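Local coordinates for Myo-inositol-1-phosphate synthase-related protein (Thermotoga maritima MSB8, PDB 3CIN) that binds nicotinamide-adenine-dinucleotide and a magnesium ion and belongs to the myo-inositol-1-phosphate synthase family, at residues Phe191-Pro203 and Val358-Glu370. Residues are numbered along the deposited sequence; the frame is centred on the assembly and turned at random. Where two conformers were deposited one is given.
Sequences FVNVIPTFIANDP and VNAFYMKNPGPAE. With MG (magnesium ion), chain E; NAD (nicotinamide-adenine-dinucleotide), chain F.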
ATOM      1  N   PHE A 191     -37.291  -9.210 -10.233  1.00 27.96           N
ATOM      2  CA  PHE A 191     -36.530  -8.120 -10.821  1.00 28.27           C
ATOM      3  C   PHE A 191     -35.286  -7.937  -9.940  1.00 29.05           C
ATOM      4  O   PHE A 191     -35.414  -7.717  -8.731  1.00 29.61           O
ATOM      5  CB  PHE A 191     -37.361  -6.855 -10.818  1.00 29.88           C
ATOM      6  CG  PHE A 191     -36.720  -5.669 -11.508  1.00 27.95           C
ATOM      7  CD1 PHE A 191     -36.811  -5.523 -12.895  1.00 32.92           C
ATOM      8  CD2 PHE A 191     -36.032  -4.705 -10.793  1.00 33.61           C
ATOM      9  CE1 PHE A 191     -36.194  -4.451 -13.551  1.00 33.14           C
ATOM     10  CE2 PHE A 191     -35.455  -3.574 -11.436  1.00 30.57           C
ATOM     11  CZ  PHE A 191     -35.548  -3.450 -12.827  1.00 30.07           C
ATOM     12  N   VAL A 192     -34.112  -8.055 -10.552  1.00 27.10           N
ATOM     13  CA  VAL A 192     -32.811  -7.916  -9.835  1.00 26.83           C
ATOM     14  C   VAL A 192     -32.140  -6.628 -10.231  1.00 29.04           C
ATOM     15  O   VAL A 192     -31.712  -6.455 -11.332  1.00 29.58           O
ATOM     16  CB  VAL A 192     -31.900  -9.147 -10.138  1.00 30.84           C
ATOM     17  CG1 VAL A 192     -30.553  -9.027  -9.454  1.00 30.37           C
ATOM     18  CG2 VAL A 192     -32.587 -10.432  -9.724  1.00 29.67           C
ATOM     19  N   ASN A 193     -32.021  -5.698  -9.291  1.00 28.03           N
ATOM     20  CA  ASN A 193     -31.467  -4.404  -9.573  1.00 26.04           C
ATOM     21  C   ASN A 193     -30.099  -4.265  -8.980  1.00 27.62           C
ATOM     22  O   ASN A 193     -29.971  -4.068  -7.796  1.00 31.94           O
ATOM     23  CB  ASN A 193     -32.346  -3.301  -8.960  1.00 30.15           C
ATOM     24  CG  ASN A 193     -31.827  -1.929  -9.286  1.00 32.87           C
ATOM     25  OD1 ASN A 193     -31.282  -1.748 -10.350  1.00 34.45           O
ATOM     26  ND2 ASN A 193     -31.894  -1.011  -8.348  1.00 28.13           N
ATOM     27  N   VAL A 194     -29.102  -4.385  -9.822  1.00 30.61           N
ATOM     28  CA  VAL A 194     -27.731  -4.290  -9.334  1.00 30.32           C
ATOM     29  C   VAL A 194     -27.099  -2.937  -9.557  1.00 33.64           C
ATOM     30  O   VAL A 194     -25.914  -2.818  -9.326  1.00 35.30           O
ATOM     31  CB  VAL A 194     -26.837  -5.456  -9.824  1.00 33.01           C
ATOM     32  CG1 VAL A 194     -27.283  -6.756  -9.107  1.00 31.10           C
ATOM     33  CG2 VAL A 194     -26.851  -5.583 -11.317  1.00 35.02           C
ATOM     34  N   ILE A 195     -27.875  -1.923  -9.942  1.00 31.71           N
ATOM     35  CA  ILE A 195     -27.386  -0.537 -10.078  1.00 30.53           C
ATOM     36  C   ILE A 195     -27.906   0.333  -8.919  1.00 32.07           C
ATOM     37  O   ILE A 195     -28.719  -0.141  -8.113  1.00 31.13           O
ATOM     38  CB  ILE A 195     -27.667   0.037 -11.518  1.00 30.30           C
ATOM     39  CG1 ILE A 195     -29.059   0.661 -11.631  1.00 31.63           C
ATOM     40  CG2 ILE A 195     -27.479  -1.060 -12.576  1.00 33.10           C
ATOM     41  CD1 ILE A 195     -29.236   1.584 -12.883  1.00 34.77           C
ATOM     42  N   PRO A 196     -27.339   1.552  -8.757  1.00 32.07           N
ATOM     43  CA  PRO A 196     -27.650   2.366  -7.586  1.00 32.48           C
ATOM     44  C   PRO A 196     -29.073   2.854  -7.415  1.00 32.66           C
ATOM     45  O   PRO A 196     -29.519   3.106  -6.295  1.00 30.48           O
ATOM     46  CB  PRO A 196     -26.637   3.517  -7.660  1.00 32.94           C
ATOM     47  CG  PRO A 196     -25.555   3.060  -8.528  1.00 36.31           C
ATOM     48  CD  PRO A 196     -26.217   2.126  -9.523  1.00 31.71           C
ATOM     49  N   THR A 197     -29.799   3.012  -8.515  1.00 31.15           N
ATOM     50  CA  THR A 197     -31.125   3.590  -8.464  1.00 30.28           C
ATOM     51  C   THR A 197     -31.995   2.853  -7.486  1.00 31.27           C
ATOM     52  O   THR A 197     -32.048   1.621  -7.476  1.00 32.33           O
ATOM     53  CB  THR A 197     -31.772   3.504  -9.856  1.00 29.92           C
ATOM     54  OG1 THR A 197     -30.991   4.287 -10.774  1.00 31.63           O
ATOM     55  CG2 THR A 197     -33.265   3.922  -9.835  1.00 29.79           C
ATOM     56  N   PHE A 198     -32.650   3.596  -6.598  1.00 28.95           N
ATOM     57  CA  PHE A 198     -33.517   2.970  -5.610  1.00 27.55           C
ATOM     58  C   PHE A 198     -34.730   2.271  -6.272  1.00 31.65           C
ATOM     59  O   PHE A 198     -35.535   2.894  -6.977  1.00 31.71           O
ATOM     60  CB  PHE A 198     -34.099   3.987  -4.640  1.00 27.46           C
ATOM     61  CG  PHE A 198     -33.137   4.536  -3.611  1.00 28.53           C
ATOM     62  CD1 PHE A 198     -31.771   4.355  -3.645  1.00 29.69           C
ATOM     63  CD2 PHE A 198     -33.660   5.297  -2.571  1.00 30.92           C
ATOM     64  CE1 PHE A 198     -30.982   4.908  -2.656  1.00 28.56           C
ATOM     65  CE2 PHE A 198     -32.866   5.839  -1.632  1.00 30.39           C
ATOM     66  CZ  PHE A 198     -31.553   5.656  -1.669  1.00 28.52           C
ATOM     67  N   ILE A 199     -34.811   0.957  -6.077  1.00 29.95           N
ATOM     68  CA  ILE A 199     -35.988   0.182  -6.428  1.00 29.66           C
ATOM     69  C   ILE A 199     -36.414  -0.614  -5.165  1.00 26.46           C
ATOM     70  O   ILE A 199     -37.479  -0.371  -4.528  1.00 28.09           O
ATOM     71  CB  ILE A 199     -35.742  -0.693  -7.653  1.00 29.34           C
ATOM     72  CG1 ILE A 199     -35.411   0.165  -8.884  1.00 32.39           C
ATOM     73  CG2 ILE A 199     -36.991  -1.578  -7.897  1.00 30.42           C
ATOM     74  CD1 ILE A 199     -36.541   1.093  -9.360  1.00 32.10           C
ATOM     75  N   ALA A 200     -35.527  -1.507  -4.698  1.00 29.11           N
ATOM     76  CA  ALA A 200     -35.735  -2.161  -3.397  1.00 28.12           C
ATOM     77  C   ALA A 200     -35.864  -1.183  -2.218  1.00 28.24           C
ATOM     78  O   ALA A 200     -36.601  -1.409  -1.276  1.00 28.04           O
ATOM     79  CB  ALA A 200     -34.678  -3.238  -3.124  1.00 27.17           C
ATOM     80  N   ASN A 201     -35.166  -0.041  -2.324  1.00 28.11           N
ATOM     81  CA  ASN A 201     -35.172   1.004  -1.299  1.00 28.82           C
ATOM     82  C   ASN A 201     -36.148   2.151  -1.534  1.00 30.90           C
ATOM     83  O   ASN A 201     -36.149   3.147  -0.824  1.00 31.27           O
ATOM     84  CB  ASN A 201     -33.738   1.555  -1.144  1.00 28.76           C
ATOM     85  CG  ASN A 201     -32.862   0.584  -0.472  1.00 29.82           C
ATOM     86  OD1 ASN A 201     -32.897   0.442   0.765  1.00 31.92           O
ATOM     87  ND2 ASN A 201     -32.058  -0.119  -1.258  1.00 32.28           N
ATOM     88  N   ASP A 202     -37.044   1.985  -2.503  1.00 29.57           N
ATOM     89  CA  ASP A 202     -38.103   2.977  -2.761  1.00 27.90           C
ATOM     90  C   ASP A 202     -39.412   2.303  -2.417  1.00 29.43           C
ATOM     91  O   ASP A 202     -39.822   1.391  -3.076  1.00 29.85           O
ATOM     92  CB  ASP A 202     -38.100   3.416  -4.213  1.00 26.26           C
ATOM     93  CG  ASP A 202     -39.120   4.595  -4.531  1.00 27.61           C
ATOM     94  OD1 ASP A 202     -40.048   4.858  -3.717  1.00 29.66           O
ATOM     95  OD2 ASP A 202     -38.968   5.213  -5.635  1.00 31.30           O
ATOM     96  N   PRO A 203     -40.008   2.697  -1.299  1.00 27.35           N
ATOM     97  CA  PRO A 203     -41.259   2.070  -0.917  1.00 29.89           C
ATOM     98  C   PRO A 203     -42.346   2.093  -1.987  1.00 31.55           C
ATOM     99  O   PRO A 203     -43.230   1.211  -2.004  1.00 31.39           O
ATOM    100  CB  PRO A 203     -41.684   2.875   0.295  1.00 31.48           C
ATOM    101  CG  PRO A 203     -40.402   3.307   0.893  1.00 30.98           C
ATOM    102  CD  PRO A 203     -39.533   3.644  -0.281  1.00 32.98           C
ATOM    103  N   VAL A 358     -31.596 -11.910   1.249  1.00 29.27           N
ATOM    104  CA  VAL A 358     -30.789 -11.893   0.012  1.00 29.29           C
ATOM    105  C   VAL A 358     -30.042 -10.567  -0.183  1.00 29.39           C
ATOM    106  O   VAL A 358     -28.833 -10.532  -0.408  1.00 27.78           O
ATOM    107  CB  VAL A 358     -31.653 -12.227  -1.195  1.00 27.14           C
ATOM    108  CG1 VAL A 358     -30.905 -12.090  -2.522  1.00 30.61           C
ATOM    109  CG2 VAL A 358     -32.177 -13.689  -1.091  1.00 28.17           C
ATOM    110  N   ASN A 359     -30.765  -9.456  -0.109  1.00 27.49           N
ATOM    111  CA  ASN A 359     -30.190  -8.142  -0.338  1.00 27.60           C
ATOM    112  C   ASN A 359     -29.017  -7.898   0.594  1.00 26.92           C
ATOM    113  O   ASN A 359     -28.029  -7.319   0.165  1.00 28.94           O
ATOM    114  CB  ASN A 359     -31.217  -7.025  -0.101  1.00 27.13           C
ATOM    115  CG  ASN A 359     -32.414  -7.142  -1.018  1.00 28.12           C
ATOM    116  OD1 ASN A 359     -32.292  -7.617  -2.175  1.00 30.07           O
ATOM    117  ND2 ASN A 359     -33.520  -6.518  -0.575  1.00 30.06           N
ATOM    118  N   ALA A 360     -29.162  -8.262   1.853  1.00 28.39           N
ATOM    119  CA  ALA A 360     -28.104  -7.938   2.827  1.00 28.12           C
ATOM    120  C   ALA A 360     -26.712  -8.471   2.471  1.00 29.05           C
ATOM    121  O   ALA A 360     -25.687  -7.877   2.870  1.00 31.68           O
ATOM    122  CB  ALA A 360     -28.513  -8.410   4.190  1.00 28.11           C
ATOM    123  N   PHE A 361     -26.659  -9.610   1.794  1.00 28.95           N
ATOM    124  CA  PHE A 361     -25.413 -10.177   1.397  1.00 27.13           C
ATOM    125  C   PHE A 361     -24.959  -9.653   0.041  1.00 29.86           C
ATOM    126  O   PHE A 361     -23.816  -9.323  -0.158  1.00 29.59           O
ATOM    127  CB  PHE A 361     -25.443 -11.715   1.313  1.00 26.99           C
ATOM    128  CG  PHE A 361     -24.093 -12.298   0.917  1.00 26.38           C
ATOM    129  CD1 PHE A 361     -23.007 -12.221   1.797  1.00 30.55           C
ATOM    130  CD2 PHE A 361     -23.861 -12.807  -0.340  1.00 31.02           C
ATOM    131  CE1 PHE A 361     -21.729 -12.665   1.396  1.00 35.79           C
ATOM    132  CE2 PHE A 361     -22.570 -13.283  -0.723  1.00 29.31           C
ATOM    133  CZ  PHE A 361     -21.529 -13.205   0.161  1.00 31.94           C
ATOM    134  N   TYR A 362     -25.870  -9.612  -0.927  1.00 27.58           N
ATOM    135  CA  TYR A 362     -25.484  -9.327  -2.298  1.00 26.36           C
ATOM    136  C   TYR A 362     -25.414  -7.854  -2.754  1.00 29.07           C
ATOM    137  O   TYR A 362     -24.878  -7.544  -3.830  1.00 30.81           O
ATOM    138  CB  TYR A 362     -26.404 -10.125  -3.249  1.00 25.17           C
ATOM    139  CG  TYR A 362     -26.173 -11.604  -3.213  1.00 26.60           C
ATOM    140  CD1 TYR A 362     -25.172 -12.200  -3.981  1.00 29.76           C
ATOM    141  CD2 TYR A 362     -26.918 -12.411  -2.444  1.00 28.60           C
ATOM    142  CE1 TYR A 362     -24.986 -13.572  -3.963  1.00 29.19           C
ATOM    143  CE2 TYR A 362     -26.724 -13.777  -2.405  1.00 29.96           C
ATOM    144  CZ  TYR A 362     -25.743 -14.365  -3.144  1.00 27.60           C
ATOM    145  OH  TYR A 362     -25.586 -15.732  -3.061  1.00 28.94           O
ATOM    146  N   MET A 363     -25.953  -6.965  -1.932  1.00 29.47           N
ATOM    147  CA  MET A 363     -26.193  -5.587  -2.334  1.00 33.25           C
ATOM    148  C   MET A 363     -25.534  -4.678  -1.356  1.00 34.95           C
ATOM    149  O   MET A 363     -25.548  -4.931  -0.138  1.00 32.25           O
ATOM    150  CB  MET A 363     -27.685  -5.284  -2.346  1.00 30.20           C
ATOM    151  CG  MET A 363     -28.513  -6.116  -3.258  1.00 30.01           C
ATOM    152  SD  MET A 363     -28.208  -5.722  -4.974  1.00 32.63           S
ATOM    153  CE  MET A 363     -29.090  -6.995  -5.903  1.00 31.55           C
ATOM    154  N   LYS A 364     -24.959  -3.591  -1.881  1.00 35.18           N
ATOM    155  CA  LYS A 364     -24.418  -2.639  -0.955  1.00 40.14           C
ATOM    156  C   LYS A 364     -25.367  -1.609  -0.427  1.00 36.17           C
ATOM    157  O   LYS A 364     -25.026  -0.981   0.537  1.00 35.37           O
ATOM    158  CB  LYS A 364     -23.109  -2.037  -1.376  1.00 43.30           C
ATOM    159  CG  LYS A 364     -23.010  -1.479  -2.725  1.00 43.09           C
ATOM    160  CD  LYS A 364     -21.624  -0.886  -2.882  0.65 49.63           C
ATOM    161  CE  LYS A 364     -21.437  -0.175  -4.177  0.65 48.46           C
ATOM    162  NZ  LYS A 364     -21.016  -1.108  -5.257  0.65 51.41           N
ATOM    163  N   ASN A 365     -26.583  -1.491  -0.976  1.00 35.57           N
ATOM    164  CA  ASN A 365     -27.647  -0.746  -0.320  1.00 35.58           C
ATOM    165  C   ASN A 365     -28.827  -1.651  -0.203  1.00 33.83           C
ATOM    166  O   ASN A 365     -29.716  -1.574  -1.039  1.00 32.40           O
ATOM    167  CB  ASN A 365     -27.982   0.475  -1.176  1.00 38.23           C
ATOM    168  CG  ASN A 365     -29.046   1.357  -0.592  1.00 36.50           C
ATOM    169  OD1 ASN A 365     -29.494   1.201   0.549  1.00 39.12           O
ATOM    170  ND2 ASN A 365     -29.520   2.306  -1.434  1.00 37.54           N
ATOM    171  N   PRO A 366     -28.821  -2.577   0.773  1.00 31.17           N
ATOM    172  CA  PRO A 366     -29.857  -3.573   0.807  1.00 28.78           C
ATOM    173  C   PRO A 366     -31.248  -3.047   1.112  1.00 30.59           C
ATOM    174  O   PRO A 366     -31.460  -2.384   2.109  1.00 31.70           O
ATOM    175  CB  PRO A 366     -29.394  -4.519   1.921  1.00 29.60           C
ATOM    176  CG  PRO A 366     -28.596  -3.664   2.823  1.00 29.49           C
ATOM    177  CD  PRO A 366     -27.850  -2.768   1.870  1.00 31.42           C
ATOM    178  N   GLY A 367     -32.224  -3.411   0.294  1.00 28.62           N
ATOM    179  CA  GLY A 367     -33.564  -3.013   0.540  1.00 29.59           C
ATOM    180  C   GLY A 367     -34.204  -3.858   1.623  1.00 29.04           C
ATOM    181  O   GLY A 367     -33.726  -4.989   1.880  1.00 29.00           O
ATOM    182  N   PRO A 368     -35.305  -3.378   2.214  1.00 30.62           N
ATOM    183  CA  PRO A 368     -36.073  -2.135   1.937  1.00 29.45           C
ATOM    184  C   PRO A 368     -35.481  -0.940   2.645  1.00 29.57           C
ATOM    185  O   PRO A 368     -34.438  -1.065   3.291  1.00 28.76           O
ATOM    186  CB  PRO A 368     -37.444  -2.461   2.471  1.00 32.10           C
ATOM    187  CG  PRO A 368     -37.125  -3.324   3.752  1.00 31.84           C
ATOM    188  CD  PRO A 368     -35.982  -4.195   3.254  1.00 30.69           C
ATOM    189  N   ALA A 369     -36.096   0.225   2.471  1.00 29.72           N
ATOM    190  CA  ALA A 369     -35.510   1.473   2.989  1.00 30.00           C
ATOM    191  C   ALA A 369     -35.332   1.433   4.488  1.00 31.95           C
ATOM    192  O   ALA A 369     -34.477   2.105   5.040  1.00 33.86           O
ATOM    193  CB  ALA A 369     -36.367   2.638   2.603  1.00 30.93           C
ATOM    194  N   GLU A 370     -36.175   0.636   5.140  1.00 33.19           N
ATOM    195  CA  GLU A 370     -36.128   0.501   6.592  1.00 35.72           C
ATOM    196  C   GLU A 370     -35.083  -0.477   7.139  1.00 35.01           C
ATOM    197  O   GLU A 370     -35.009  -0.660   8.359  1.00 37.85           O
ATOM    198  CB  GLU A 370     -37.517   0.148   7.173  1.00 36.97           C
ATOM    199  CG  GLU A 370     -38.509  -0.477   6.253  1.00 50.92           C
ATOM    200  CD  GLU A 370     -39.064   0.518   5.235  1.00 53.24           C
ATOM    201  OE1 GLU A 370     -39.481   1.652   5.570  1.00 70.07           O
ATOM    202  OE2 GLU A 370     -39.039   0.178   4.084  1.00 41.70           O
TER
HETATM  203 MG    MG E 386     -32.078  -0.302   3.014  1.00 28.37          MG
HETATM  204  PA  NAD F 400     -21.698  -0.624 -19.270  1.00 30.21           P
HETATM  205  O1A NAD F 400     -20.576  -1.455 -19.833  1.00 30.14           O
HETATM  206  O2A NAD F 400     -21.675   0.777 -19.798  1.00 32.40           O
HETATM  207  O5B NAD F 400     -23.019  -1.300 -19.780  1.00 29.79           O
HETATM  208  C5B NAD F 400     -24.273  -0.632 -19.658  1.00 33.91           C
HETATM  209  C4B NAD F 400     -25.137  -1.084 -20.822  1.00 31.32           C
HETATM  210  O4B NAD F 400     -26.464  -0.628 -20.612  1.00 31.01           O
HETATM  211  C3B NAD F 400     -24.701  -0.564 -22.187  1.00 31.00           C
HETATM  212  O3B NAD F 400     -24.749  -1.588 -23.166  1.00 28.33           O
HETATM  213  C2B NAD F 400     -25.726   0.518 -22.501  1.00 33.16           C
HETATM  214  O2B NAD F 400     -25.804   0.802 -23.871  1.00 29.18           O
HETATM  215  C1B NAD F 400     -26.958  -0.084 -21.862  1.00 30.92           C
HETATM  216  N9A NAD F 400     -28.030   0.863 -21.544  1.00 26.88           N
HETATM  217  C8A NAD F 400     -27.829   2.140 -21.031  1.00 28.52           C
HETATM  218  N7A NAD F 400     -29.077   2.645 -20.740  1.00 29.18           N
HETATM  219  C5A NAD F 400     -30.009   1.698 -21.089  1.00 28.23           C
HETATM  220  C6A NAD F 400     -31.406   1.711 -21.101  1.00 30.78           C
HETATM  221  N6A NAD F 400     -32.142   2.763 -20.623  1.00 31.10           N
HETATM  222  N1A NAD F 400     -32.043   0.548 -21.486  1.00 26.93           N
HETATM  223  C2A NAD F 400     -31.312  -0.544 -21.918  1.00 28.62           C
HETATM  224  N3A NAD F 400     -29.935  -0.543 -21.989  1.00 26.17           N
HETATM  225  C4A NAD F 400     -29.321   0.585 -21.578  1.00 26.24           C
HETATM  226  O3  NAD F 400     -21.688  -0.654 -17.695  1.00 28.15           O
HETATM  227  PN  NAD F 400     -21.342  -1.903 -16.795  1.00 29.79           P
HETATM  228  O1N NAD F 400     -19.938  -1.746 -16.314  1.00 31.96           O
HETATM  229  O2N NAD F 400     -21.847  -3.161 -17.418  1.00 29.80           O
HETATM  230  O5D NAD F 400     -22.230  -1.594 -15.509  1.00 31.31           O
HETATM  231  C5D NAD F 400     -23.626  -1.780 -15.550  1.00 32.51           C
HETATM  232  C4D NAD F 400     -24.300  -1.189 -14.317  1.00 31.50           C
HETATM  233  O4D NAD F 400     -23.922  -1.946 -13.200  1.00 31.31           O
HETATM  234  C3D NAD F 400     -23.980   0.266 -14.014  1.00 30.99           C
HETATM  235  O3D NAD F 400     -25.162   0.931 -13.497  1.00 34.51           O
HETATM  236  C2D NAD F 400     -22.984   0.129 -12.873  1.00 33.56           C
HETATM  237  O2D NAD F 400     -23.002   1.265 -12.004  1.00 38.87           O
HETATM  238  C1D NAD F 400     -23.560  -1.075 -12.161  1.00 33.24           C
HETATM  239  N1N NAD F 400     -22.594  -1.733 -11.284  1.00 36.64           N
HETATM  240  C2N NAD F 400     -21.468  -2.236 -11.795  1.00 35.64           C
HETATM  241  C3N NAD F 400     -20.615  -2.885 -10.861  1.00 42.39           C
HETATM  242  C7N NAD F 400     -19.509  -3.665 -11.407  1.00 41.61           C
HETATM  243  O7N NAD F 400     -19.336  -3.598 -12.761  1.00 48.49           O
HETATM  244  N7N NAD F 400     -18.736  -4.399 -10.590  1.00 57.75           N
HETATM  245  C4N NAD F 400     -20.912  -2.975  -9.515  1.00 43.86           C
HETATM  246  C5N NAD F 400     -22.067  -2.436  -9.026  1.00 51.05           C
HETATM  247  C6N NAD F 400     -22.920  -1.823  -9.955  1.00 38.95           C
HETATM  248  O   HOH W   1     -28.347   2.381  -4.082  1.00 29.12           O
HETATM  249  O   HOH W   2     -38.144   0.269   0.429  1.00 25.48           O
HETATM  250  O   HOH W   3     -29.755   0.161   2.727  1.00 38.15           O
HETATM  251  O   HOH W   4     -32.014   1.912   3.727  1.00 33.58           O
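Asn201 ND2 donates both to Asn365 O (2.8 Å), approaching from above the carbonyl plane with a bent N-H...O angle of 143°, and to Asp219 OD2, while OD1 of the same amide binds the magnesium ion at 2.5 Å. These partners on both ends should fix the rotation of the amide. With chi1 at -72°, CG lies anti to the carbonyl carbon, and the amide stacks on that of Asn365, the two planes 15° apart. Pro366 O and Pro368 O bind the same ion from the loop 363-370, the latter at 2.5 Å; Glu371 O and two waters complete the six ligands recorded for it. The ion thus ties the turn 199-202 to the loop, and draws together carbonyl oxygens that would otherwise probably repel. Asn365 ND2 lies 3.2 Å from Phe198 CE1, obliquely to the ring, and reaches Pro196 O through a water.

Beside the metal the backbones run close: Pro368 CA points its hydrogen at Ala200 O (3.3 Å), a CH...O contact, and Ala200 CB rests on Gly367 CA (3.8 Å). A cis peptide precedes Pro368, and Asn359 ND2 holds Gly367 O at 2.9 Å, anchoring the loop to its own helix. Further along, Met363, its chain bent at chi2, brings CE against Val194 CG1 (3.7 Å), crossing it at about a right angle.

Val194 and Ile195 line the dinucleotide pocket where strand 189-193 of the parallel, Rossmann-type sheet ends. That strand pairs with 138-141 and 214-217, helix 171-186 packs against Ile195 and Ile199, and helices 328-348 and 376-386 both pack against helix 356-362.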